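Local coordinates for dehydroquinate synthase (PDB 1UJN), which probably converts 3-deoxy-D-arabino-heptulosonate 7-phosphate to 3-dehydroquinate, the second step of the chorismate pathway, using NAD(+) and one divalent cobalt or zinc ion per subunit, at residues M1-P9 and I14-E23; Y253-R263 and L330-L341. All coordinates share one frame; numbering follows the deposited sequence.

Interaction 1 of 2, residues M1-P9 and I14-E23; sequences MQRLEVREP and ILVGEGVLKE
A beta hairpin formed by strands 2-6 and 12-17 starts the chain and forms one margin of the mixed sheet in the N-terminal nucleotide-binding domain. Gln2 and Val16, like Leu4 and Ile14, form antiparallel hydrogen-bonded pairs. The bond from Leu4 N to Ile14 O measures 2.9 Å and is nearly straight, at 174°. Between them Arg3 and Leu15 make a non-hydrogen-bonded pair, where Leu15 CA lies 3.3 Å from Gln2 O in a CA-H...O contact. Leu4 and Ile14 share the face covered by helix 199-216, touching Val207; further along, Val6 CG2 meets Ile14 CD1 at 3.9 Å. On the other face, the extended Arg3 chain runs over the Leu15 methyls, its CB 3.8 Å from Leu15 CD1. A water links Arg3 NH1, weakly, to Glu23 O. Strand 151-155 bonds to Leu15 and Gly17 and joins the hairpin to the rest of the sheet. At the N-terminus, bends at chi2 (55°) and chi3 (69°) carry the Met1 thioether into the turn that follows strand 12-17, where SD lies 3.7 Å from Val20 CG1 and CE is 3.4 Å from Glu18 O. A water accepts from both Met1 N and Glu18 N and bridges the chain start to the turn.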
loop_
_atom_site.group_PDB
_atom_site.type_symbol
_atom_site.label_atom_id
_atom_site.label_comp_id
_atom_site.label_asym_id
_atom_site.label_seq_id
_atom_site.Cartn_x
_atom_site.Cartn_y
_atom_site.Cartn_z
ATOM N N MET A 1 -27.635 20.640 -0.123
ATOM C CA MET A 1 -26.291 20.104 -0.486
ATOM C C MET A 1 -25.225 20.760 0.379
ATOM O O MET A 1 -25.116 21.982 0.425
ATOM C CB MET A 1 -25.991 20.378 -1.961
ATOM C CG MET A 1 -24.717 19.710 -2.478
ATOM S SD MET A 1 -24.730 17.916 -2.196
ATOM C CE MET A 1 -26.013 17.406 -3.343
ATOM N N GLN A 2 -24.444 19.937 1.068
ATOM C CA GLN A 2 -23.384 20.430 1.935
ATOM C C GLN A 2 -22.039 20.046 1.335
ATOM O O GLN A 2 -21.846 18.901 0.947
ATOM C CB GLN A 2 -23.508 19.796 3.320
ATOM C CG GLN A 2 -24.837 20.054 3.997
ATOM C CD GLN A 2 -25.035 21.516 4.305
ATOM O OE1 GLN A 2 -24.229 22.125 5.011
ATOM N NE2 GLN A 2 -26.108 22.094 3.776
ATOM N N ARG A 3 -21.116 20.998 1.254
ATOM C CA ARG A 3 -19.801 20.700 0.715
ATOM C C ARG A 3 -18.737 20.976 1.765
ATOM O O ARG A 3 -18.590 22.106 2.238
ATOM C CB ARG A 3 -19.516 21.532 -0.539
ATOM C CG ARG A 3 -18.226 21.128 -1.253
ATOM C CD ARG A 3 -17.888 22.079 -2.405
ATOM N NE ARG A 3 -16.619 21.732 -3.044
ATOM C CZ ARG A 3 -16.494 20.913 -4.084
ATOM N NH1 ARG A 3 -17.566 20.347 -4.628
ATOM N NH2 ARG A 3 -15.292 20.656 -4.579
ATOM N N LEU A 4 -18.012 19.931 2.145
ATOM C CA LEU A 4 -16.944 20.057 3.122
ATOM C C LEU A 4 -15.641 19.800 2.384
ATOM O O LEU A 4 -15.643 19.245 1.281
ATOM C CB LEU A 4 -17.104 19.031 4.248
ATOM C CG LEU A 4 -18.299 19.147 5.196
ATOM C CD1 LEU A 4 -19.593 18.877 4.449
ATOM C CD2 LEU A 4 -18.126 18.149 6.333
ATOM N N GLU A 5 -14.530 20.206 2.983
ATOM C CA GLU A 5 -13.239 19.992 2.352
ATOM C C GLU A 5 -12.205 19.468 3.331
ATOM O O GLU A 5 -12.090 19.953 4.463
ATOM C CB GLU A 5 -12.706 21.291 1.736
ATOM C CG GLU A 5 -13.629 21.948 0.724
ATOM C CD GLU A 5 -12.962 23.107 -0.003
ATOM O OE1 GLU A 5 -12.263 23.908 0.656
ATOM O OE2 GLU A 5 -13.142 23.220 -1.233
ATOM N N VAL A 6 -11.474 18.451 2.895
ATOM C CA VAL A 6 -10.388 17.899 3.684
ATOM C C VAL A 6 -9.205 18.548 3.000
ATOM O O VAL A 6 -9.131 18.557 1.770
ATOM C CB VAL A 6 -10.274 16.376 3.541
ATOM C CG1 VAL A 6 -8.904 15.914 4.046
ATOM C CG2 VAL A 6 -11.384 15.702 4.348
ATOM N N ARG A 7 -8.289 19.102 3.783
ATOM C CA ARG A 7 -7.135 19.781 3.208
ATOM C C ARG A 7 -5.833 19.001 3.334
ATOM O O ARG A 7 -5.017 18.991 2.414
ATOM C CB ARG A 7 -6.966 21.150 3.871
ATOM C CG ARG A 7 -8.205 22.034 3.792
ATOM C CD ARG A 7 -8.534 22.367 2.350
ATOM N NE ARG A 7 -7.520 23.233 1.756
ATOM C CZ ARG A 7 -7.412 23.476 0.453
ATOM N NH1 ARG A 7 -8.256 22.912 -0.404
ATOM N NH2 ARG A 7 -6.463 24.289 0.009
ATOM N N GLU A 8 -5.640 18.356 4.477
ATOM C CA GLU A 8 -4.414 17.604 4.724
ATOM C C GLU A 8 -4.689 16.168 5.156
ATOM O O GLU A 8 -5.706 15.888 5.795
ATOM C CB GLU A 8 -3.586 18.318 5.799
ATOM C CG GLU A 8 -3.197 19.752 5.439
ATOM C CD GLU A 8 -2.126 19.819 4.359
ATOM O OE1 GLU A 8 -2.079 18.909 3.503
ATOM O OE2 GLU A 8 -1.334 20.789 4.361
ATOM N N PRO A 9 -3.777 15.238 4.817
ATOM C CA PRO A 9 -2.539 15.482 4.066
ATOM C C PRO A 9 -2.764 15.607 2.561
ATOM O O PRO A 9 -1.897 16.086 1.834
ATOM C CB PRO A 9 -1.686 14.268 4.420
ATOM C CG PRO A 9 -2.702 13.185 4.508
ATOM C CD PRO A 9 -3.826 13.844 5.296
ATOM N N ILE A 14 -16.023 16.527 0.267
ATOM C CA ILE A 14 -16.977 15.564 0.804
ATOM C C ILE A 14 -18.329 16.242 0.619
ATOM O O ILE A 14 -18.582 17.299 1.202
ATOM C CB ILE A 14 -16.767 15.295 2.314
ATOM C CG1 ILE A 14 -15.435 14.577 2.549
ATOM C CG2 ILE A 14 -17.931 14.464 2.851
ATOM C CD1 ILE A 14 -15.060 14.442 4.022
ATOM N N LEU A 15 -19.182 15.648 -0.208
ATOM C CA LEU A 15 -20.510 16.207 -0.465
ATOM C C LEU A 15 -21.556 15.376 0.252
ATOM O O LEU A 15 -21.512 14.149 0.213
ATOM C CB LEU A 15 -20.824 16.193 -1.966
ATOM C CG LEU A 15 -20.159 17.227 -2.880
ATOM C CD1 LEU A 15 -20.714 18.618 -2.576
ATOM C CD2 LEU A 15 -18.651 17.185 -2.683
ATOM N N VAL A 16 -22.504 16.047 0.900
ATOM C CA VAL A 16 -23.575 15.352 1.605
ATOM C C VAL A 16 -24.891 16.048 1.259
ATOM O O VAL A 16 -25.056 17.231 1.534
ATOM C CB VAL A 16 -23.370 15.405 3.137
ATOM C CG1 VAL A 16 -24.454 14.589 3.834
ATOM C CG2 VAL A 16 -21.982 14.876 3.498
ATOM N N GLY A 17 -25.811 15.317 0.639
ATOM C CA GLY A 17 -27.088 15.910 0.279
ATOM C C GLY A 17 -27.827 15.097 -0.763
ATOM O O GLY A 17 -27.503 13.934 -0.995
ATOM N N GLU A 18 -28.834 15.700 -1.387
ATOM C CA GLU A 18 -29.598 15.005 -2.414
ATOM C C GLU A 18 -29.192 15.534 -3.777
ATOM O O GLU A 18 -29.316 16.726 -4.057
ATOM C CB GLU A 18 -31.099 15.196 -2.186
ATOM C CG GLU A 18 -31.607 14.486 -0.939
ATOM C CD GLU A 18 -33.102 14.646 -0.732
ATOM O OE1 GLU A 18 -33.866 14.435 -1.699
ATOM O OE2 GLU A 18 -33.509 14.972 0.404
ATOM N N GLY A 19 -28.693 14.635 -4.617
ATOM C CA GLY A 19 -28.255 15.016 -5.943
ATOM C C GLY A 19 -26.753 15.218 -5.968
ATOM O O GLY A 19 -26.251 16.077 -6.686
ATOM N N VAL A 20 -26.027 14.435 -5.179
ATOM C CA VAL A 20 -24.571 14.562 -5.142
ATOM C C VAL A 20 -23.881 14.182 -6.460
ATOM O O VAL A 20 -22.798 14.682 -6.758
ATOM C CB VAL A 20 -23.958 13.723 -3.991
ATOM C CG1 VAL A 20 -24.508 14.209 -2.656
ATOM C CG2 VAL A 20 -24.255 12.240 -4.190
ATOM N N LEU A 21 -24.498 13.311 -7.253
ATOM C CA LEU A 21 -23.891 12.906 -8.524
ATOM C C LEU A 21 -23.599 14.068 -9.466
ATOM O O LEU A 21 -22.628 14.031 -10.222
ATOM C CB LEU A 21 -24.772 11.882 -9.244
ATOM C CG LEU A 21 -24.642 10.433 -8.777
ATOM C CD1 LEU A 21 -25.622 9.565 -9.546
ATOM C CD2 LEU A 21 -23.214 9.938 -9.002
ATOM N N LYS A 22 -24.435 15.102 -9.421
ATOM C CA LYS A 22 -24.248 16.270 -10.277
ATOM C C LYS A 22 -22.965 17.014 -9.900
ATOM O O LYS A 22 -22.421 17.777 -10.698
ATOM C CB LYS A 22 -25.435 17.227 -10.132
ATOM C CG LYS A 22 -25.294 18.174 -8.949
ATOM C CD LYS A 22 -26.506 19.071 -8.778
ATOM C CE LYS A 22 -26.524 19.695 -7.394
ATOM N NZ LYS A 22 -26.583 18.668 -6.317
ATOM N N GLU A 23 -22.491 16.794 -8.678
ATOM C CA GLU A 23 -21.289 17.462 -8.186
ATOM C C GLU A 23 -19.986 16.713 -8.458
ATOM O O GLU A 23 -18.905 17.217 -8.160
ATOM C CB GLU A 23 -21.415 17.705 -6.681
ATOM C CG GLU A 23 -22.540 18.659 -6.317
ATOM C CD GLU A 23 -22.366 20.014 -6.970
ATOM O OE1 GLU A 23 -21.355 20.687 -6.681
ATOM O OE2 GLU A 23 -23.235 20.403 -7.780
HETATM O O HOH W 1 -29.177 18.574 -0.479
HETATM O O HOH W 2 -16.842 17.684 -6.455
#

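Interaction 2 of 2, residues Y253-R263 and L330-L341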
loop_
_atom_site.group_PDB
_atom_site.type_symbol
_atom_site.label_atom_id
_atom_site.label_comp_id
_atom_site.label_asym_id
_atom_site.label_seq_id
_atom_site.Cartn_x
_atom_site.Cartn_y
_atom_site.Cartn_z
ATOM N N TYR A 253 -21.992 1.231 24.112
ATOM C CA TYR A 253 -21.734 0.612 25.413
ATOM C C TYR A 253 -20.435 1.169 25.999
ATOM O O TYR A 253 -20.344 1.415 27.199
ATOM C CB TYR A 253 -21.616 -0.912 25.271
ATOM C CG TYR A 253 -22.941 -1.640 25.195
ATOM C CD1 TYR A 253 -23.221 -2.519 24.144
ATOM C CD2 TYR A 253 -23.897 -1.486 26.194
ATOM C CE1 TYR A 253 -24.422 -3.228 24.100
ATOM C CE2 TYR A 253 -25.099 -2.190 26.161
ATOM C CZ TYR A 253 -25.352 -3.061 25.113
ATOM O OH TYR A 253 -26.528 -3.777 25.101
ATOM N N GLY A 254 -19.438 1.367 25.138
ATOM C CA GLY A 254 -18.158 1.899 25.577
ATOM C C GLY A 254 -18.278 3.342 26.040
ATOM O O GLY A 254 -17.550 3.778 26.933
ATOM N N LEU A 255 -19.203 4.082 25.435
ATOM C CA LEU A 255 -19.421 5.479 25.806
ATOM C C LEU A 255 -19.979 5.583 27.219
ATOM O O LEU A 255 -19.646 6.511 27.963
ATOM C CB LEU A 255 -20.376 6.149 24.820
ATOM C CG LEU A 255 -19.808 6.328 23.411
ATOM C CD1 LEU A 255 -20.845 6.986 22.516
ATOM C CD2 LEU A 255 -18.554 7.180 23.478
ATOM N N LEU A 256 -20.835 4.634 27.587
ATOM C CA LEU A 256 -21.401 4.634 28.929
ATOM C C LEU A 256 -20.270 4.385 29.928
ATOM O O LEU A 256 -20.192 5.034 30.976
ATOM C CB LEU A 256 -22.464 3.543 29.068
ATOM C CG LEU A 256 -23.079 3.400 30.464
ATOM C CD1 LEU A 256 -23.769 4.697 30.851
ATOM C CD2 LEU A 256 -24.066 2.249 30.477
ATOM N N TYR A 257 -19.381 3.455 29.592
ATOM C CA TYR A 257 -18.263 3.135 30.471
ATOM C C TYR A 257 -17.351 4.346 30.618
ATOM O O TYR A 257 -16.925 4.682 31.725
ATOM C CB TYR A 257 -17.467 1.956 29.911
ATOM C CG TYR A 257 -16.443 1.401 30.877
ATOM C CD1 TYR A 257 -16.839 0.734 32.037
ATOM C CD2 TYR A 257 -15.081 1.543 30.632
ATOM C CE1 TYR A 257 -15.894 0.214 32.932
ATOM C CE2 TYR A 257 -14.127 1.031 31.520
ATOM C CZ TYR A 257 -14.542 0.369 32.663
ATOM O OH TYR A 257 -13.604 -0.132 33.541
ATOM N N ALA A 258 -17.059 5.005 29.500
ATOM C CA ALA A 258 -16.203 6.190 29.505
ATOM C C ALA A 258 -16.814 7.267 30.391
ATOM O O ALA A 258 -16.109 7.926 31.166
ATOM C CB ALA A 258 -16.032 6.719 28.085
ATOM N N ALA A 259 -18.128 7.442 30.277
ATOM C CA ALA A 259 -18.834 8.425 31.082
ATOM C C ALA A 259 -18.678 8.108 32.570
ATOM O O ALA A 259 -18.518 9.014 33.388
ATOM C CB ALA A 259 -20.310 8.451 30.699
ATOM N N LEU A 260 -18.720 6.824 32.922
ATOM C CA LEU A 260 -18.575 6.430 34.322
ATOM C C LEU A 260 -17.148 6.673 34.818
ATOM O O LEU A 260 -16.937 7.037 35.978
ATOM C CB LEU A 260 -18.978 4.961 34.507
ATOM C CG LEU A 260 -20.483 4.751 34.295
ATOM C CD1 LEU A 260 -20.798 3.267 34.170
ATOM C CD2 LEU A 260 -21.259 5.385 35.460
ATOM N N LEU A 261 -16.168 6.479 33.943
ATOM C CA LEU A 261 -14.778 6.728 34.312
ATOM C C LEU A 261 -14.615 8.226 34.571
ATOM O O LEU A 261 -13.947 8.641 35.523
ATOM C CB LEU A 261 -13.839 6.305 33.184
ATOM C CG LEU A 261 -13.798 4.815 32.843
ATOM C CD1 LEU A 261 -12.931 4.592 31.621
ATOM C CD2 LEU A 261 -13.267 4.034 34.036
ATOM N N GLY A 262 -15.232 9.032 33.713
ATOM C CA GLY A 262 -15.148 10.473 33.864
ATOM C C GLY A 262 -15.770 10.936 35.167
ATOM O O GLY A 262 -15.233 11.809 35.849
ATOM N N ARG A 263 -16.905 10.345 35.522
ATOM C CA ARG A 263 -17.594 10.713 36.752
ATOM C C ARG A 263 -16.726 10.409 37.968
ATOM O O ARG A 263 -16.611 11.229 38.881
ATOM C CB ARG A 263 -18.916 9.955 36.864
ATOM C CG ARG A 263 -19.817 10.442 37.987
ATOM C CD ARG A 263 -21.036 9.546 38.140
ATOM N NE ARG A 263 -20.673 8.209 38.606
ATOM C CZ ARG A 263 -21.536 7.207 38.764
ATOM N NH1 ARG A 263 -22.825 7.384 38.491
ATOM N NH2 ARG A 263 -21.110 6.028 39.195
ATOM N N LEU A 330 -11.200 1.047 37.452
ATOM C CA LEU A 330 -11.812 0.360 36.322
ATOM C C LEU A 330 -12.792 -0.695 36.828
ATOM O O LEU A 330 -13.885 -0.862 36.288
ATOM C CB LEU A 330 -10.735 -0.312 35.470
ATOM C CG LEU A 330 -9.623 0.590 34.924
ATOM C CD1 LEU A 330 -8.547 -0.276 34.289
ATOM C CD2 LEU A 330 -10.193 1.581 33.914
ATOM N N ARG A 331 -12.387 -1.404 37.875
ATOM C CA ARG A 331 -13.213 -2.439 38.460
ATOM C C ARG A 331 -14.502 -1.834 38.991
ATOM O O ARG A 331 -15.593 -2.349 38.783
ATOM C CB ARG A 331 -12.430 -3.086 39.603
ATOM C CG ARG A 331 -13.017 -4.435 40.019
ATOM C CD ARG A 331 -12.187 -5.110 41.116
ATOM N NE ARG A 331 -11.041 -5.815 40.536
ATOM C CZ ARG A 331 -11.225 -7.097 40.171
ATOM N NH1 ARG A 331 -12.403 -7.672 40.338
ATOM N NH2 ARG A 331 -10.214 -7.781 39.627
ATOM N N GLU A 332 -14.361 -0.711 39.687
ATOM C CA GLU A 332 -15.491 0.012 40.259
ATOM C C GLU A 332 -16.442 0.483 39.158
ATOM O O GLU A 332 -17.655 0.322 39.260
ATOM C CB GLU A 332 -14.974 1.227 41.037
ATOM C CG GLU A 332 -16.048 2.111 41.648
ATOM C CD GLU A 332 -16.485 1.646 43.026
ATOM O OE1 GLU A 332 -15.609 1.503 43.911
ATOM O OE2 GLU A 332 -17.700 1.433 43.228
ATOM N N ALA A 333 -15.876 1.073 38.112
ATOM C CA ALA A 333 -16.671 1.580 36.997
ATOM C C ALA A 333 -17.387 0.456 36.258
ATOM O O ALA A 333 -18.529 0.618 35.835
ATOM C CB ALA A 333 -15.782 2.351 36.034
ATOM N N PHE A 334 -16.716 -0.680 36.094
ATOM C CA PHE A 334 -17.325 -1.805 35.396
ATOM C C PHE A 334 -18.536 -2.301 36.178
ATOM O O PHE A 334 -19.571 -2.626 35.596
ATOM C CB PHE A 334 -16.320 -2.945 35.218
ATOM C CG PHE A 334 -16.781 -4.013 34.263
ATOM C CD1 PHE A 334 -16.958 -3.723 32.911
ATOM C CD2 PHE A 334 -17.052 -5.300 34.712
ATOM C CE1 PHE A 334 -17.397 -4.700 32.023
ATOM C CE2 PHE A 334 -17.495 -6.290 33.829
ATOM C CZ PHE A 334 -17.668 -5.988 32.480
ATOM N N ALA A 335 -18.405 -2.351 37.502
ATOM C CA ALA A 335 -19.502 -2.797 38.351
ATOM C C ALA A 335 -20.688 -1.848 38.199
ATOM O O ALA A 335 -21.835 -2.288 38.083
ATOM C CB ALA A 335 -19.050 -2.851 39.811
ATOM N N ALA A 336 -20.416 -0.545 38.198
ATOM C CA ALA A 336 -21.483 0.443 38.046
ATOM C C ALA A 336 -22.057 0.358 36.638
ATOM O O ALA A 336 -23.261 0.527 36.433
ATOM C CB ALA A 336 -20.951 1.837 38.304
ATOM N N TRP A 337 -21.180 0.102 35.670
ATOM C CA TRP A 337 -21.576 -0.024 34.269
ATOM C C TRP A 337 -22.579 -1.177 34.150
ATOM O O TRP A 337 -23.629 -1.037 33.520
ATOM C CB TRP A 337 -20.326 -0.292 33.425
ATOM C CG TRP A 337 -20.553 -0.514 31.953
ATOM C CD1 TRP A 337 -20.689 0.440 30.979
ATOM C CD2 TRP A 337 -20.585 -1.777 31.286
ATOM N NE1 TRP A 337 -20.793 -0.159 29.739
ATOM C CE2 TRP A 337 -20.732 -1.519 29.901
ATOM C CE3 TRP A 337 -20.498 -3.106 31.722
ATOM C CZ2 TRP A 337 -20.792 -2.544 28.951
ATOM C CZ3 TRP A 337 -20.558 -4.126 30.778
ATOM C CH2 TRP A 337 -20.703 -3.838 29.407
ATOM N N ARG A 338 -22.256 -2.308 34.771
ATOM C CA ARG A 338 -23.140 -3.471 34.743
ATOM C C ARG A 338 -24.506 -3.126 35.329
ATOM O O ARG A 338 -25.538 -3.450 34.745
ATOM C CB ARG A 338 -22.533 -4.633 35.534
ATOM C CG ARG A 338 -21.384 -5.350 34.845
ATOM C CD ARG A 338 -20.926 -6.533 35.685
ATOM N NE ARG A 338 -21.924 -7.598 35.682
ATOM C CZ ARG A 338 -21.910 -8.646 36.497
ATOM N NH1 ARG A 338 -20.944 -8.779 37.395
ATOM N NH2 ARG A 338 -22.864 -9.564 36.414
ATOM N N GLU A 339 -24.514 -2.469 36.486
ATOM C CA GLU A 339 -25.766 -2.088 37.127
ATOM C C GLU A 339 -26.559 -1.132 36.247
ATOM O O GLU A 339 -27.780 -1.247 36.138
ATOM C CB GLU A 339 -25.496 -1.439 38.488
ATOM C CG GLU A 339 -24.918 -2.389 39.533
ATOM C CD GLU A 339 -25.823 -3.582 39.811
ATOM O OE1 GLU A 339 -27.019 -3.373 40.110
ATOM O OE2 GLU A 339 -25.334 -4.731 39.736
ATOM N N GLU A 340 -25.865 -0.189 35.620
ATOM C CA GLU A 340 -26.513 0.775 34.737
ATOM C C GLU A 340 -27.238 0.054 33.603
ATOM O O GLU A 340 -28.327 0.457 33.199
ATOM C CB GLU A 340 -25.476 1.740 34.153
ATOM C CG GLU A 340 -25.054 2.854 35.097
ATOM C CD GLU A 340 -25.929 4.084 34.973
ATOM O OE1 GLU A 340 -27.051 3.967 34.438
ATOM O OE2 GLU A 340 -25.497 5.171 35.418
ATOM N N LEU A 341 -26.625 -1.012 33.094
ATOM C CA LEU A 341 -27.209 -1.788 32.004
ATOM C C LEU A 341 -28.293 -2.742 32.488
ATOM O O LEU A 341 -29.308 -2.927 31.815
ATOM C CB LEU A 341 -26.126 -2.583 31.274
ATOM C CG LEU A 341 -25.088 -1.763 30.510
ATOM C CD1 LEU A 341 -24.163 -2.703 29.759
ATOM C CD2 LEU A 341 -25.785 -0.814 29.548
HETATM O O HOH W 3 -24.192 4.465 37.866
#
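Two helices of the C-terminal half, which carries the predicted metal ligands, 247-264 and 327-342, pack by knobs-into-holes at an angle of 128° between segments 253-263 and 330-341, with their axes 9.2 Å apart at closest approach. Tyr257 fits among Leu330, Ala333, Phe334 and Trp337, while in the reverse direction Trp337 enters the hole formed by Tyr253, Leu256, Tyr257 and Leu260. The two rings are almost perpendicular, with planes at 89°: the Tyr257 edge is directed at the five-membered ring of Trp337 in a T-shaped stack, the centroids 5.5 Å apart. With CG trans to the backbone N (chi1 -170°), Tyr257 extends across to helix 327-342, and Tyr257 OH donates to Leu330 O at 2.9 Å. Trp337 NE1 likewise donates to Tyr253 O at 3.0 Å, with the acceptor near the indole plane. Leu260 is the third knob, its CD1 pressed against the helix backbone 3.4 Å from Trp337 CA. Leu341 CD2 packs against Leu256 CD2 at 3.6 Å and meets the edge of the Tyr253 ring. At the more exposed end, a water connects Arg263 NH1 with Glu340 OE2, which also forms a salt bridge with Arg275. Leu233 and Leu237 of helix 231-240 pack against Trp337 from outside the pair. Each carbonyl that accepts a side-chain bond also keeps its intrahelical one, from Tyr257 N to Tyr253 O and from Phe334 N to Leu330 O, with the two donors on opposite faces of the carbonyl plane. The buried indole N-H and phenol hydroxyl are thus satisfied without breaking either helix.

Interactions 1 and 2 lie on opposite sides of the chain's centre, their own centres 37 Å apart and their nearest atoms about 20 Å apart, so neither touches the other. Interaction 1 belongs to the nucleotide-binding sheet: the side chain of Val20 is about 9 Å from that of Thr118, a predicted NAD(+)-binding residue. Interaction 2 lies in the helical half, where the side chains of Tyr253 and Tyr257 are each about 10 Å from one of the predicted zinc ligands, His247 and His231 respectively. Helix 247-264 itself begins at His247. Each contact thus lies near a different predicted site, interaction 1 near the cofactor and interaction 2 near the metal, and neither contributes any of the predicted ligands.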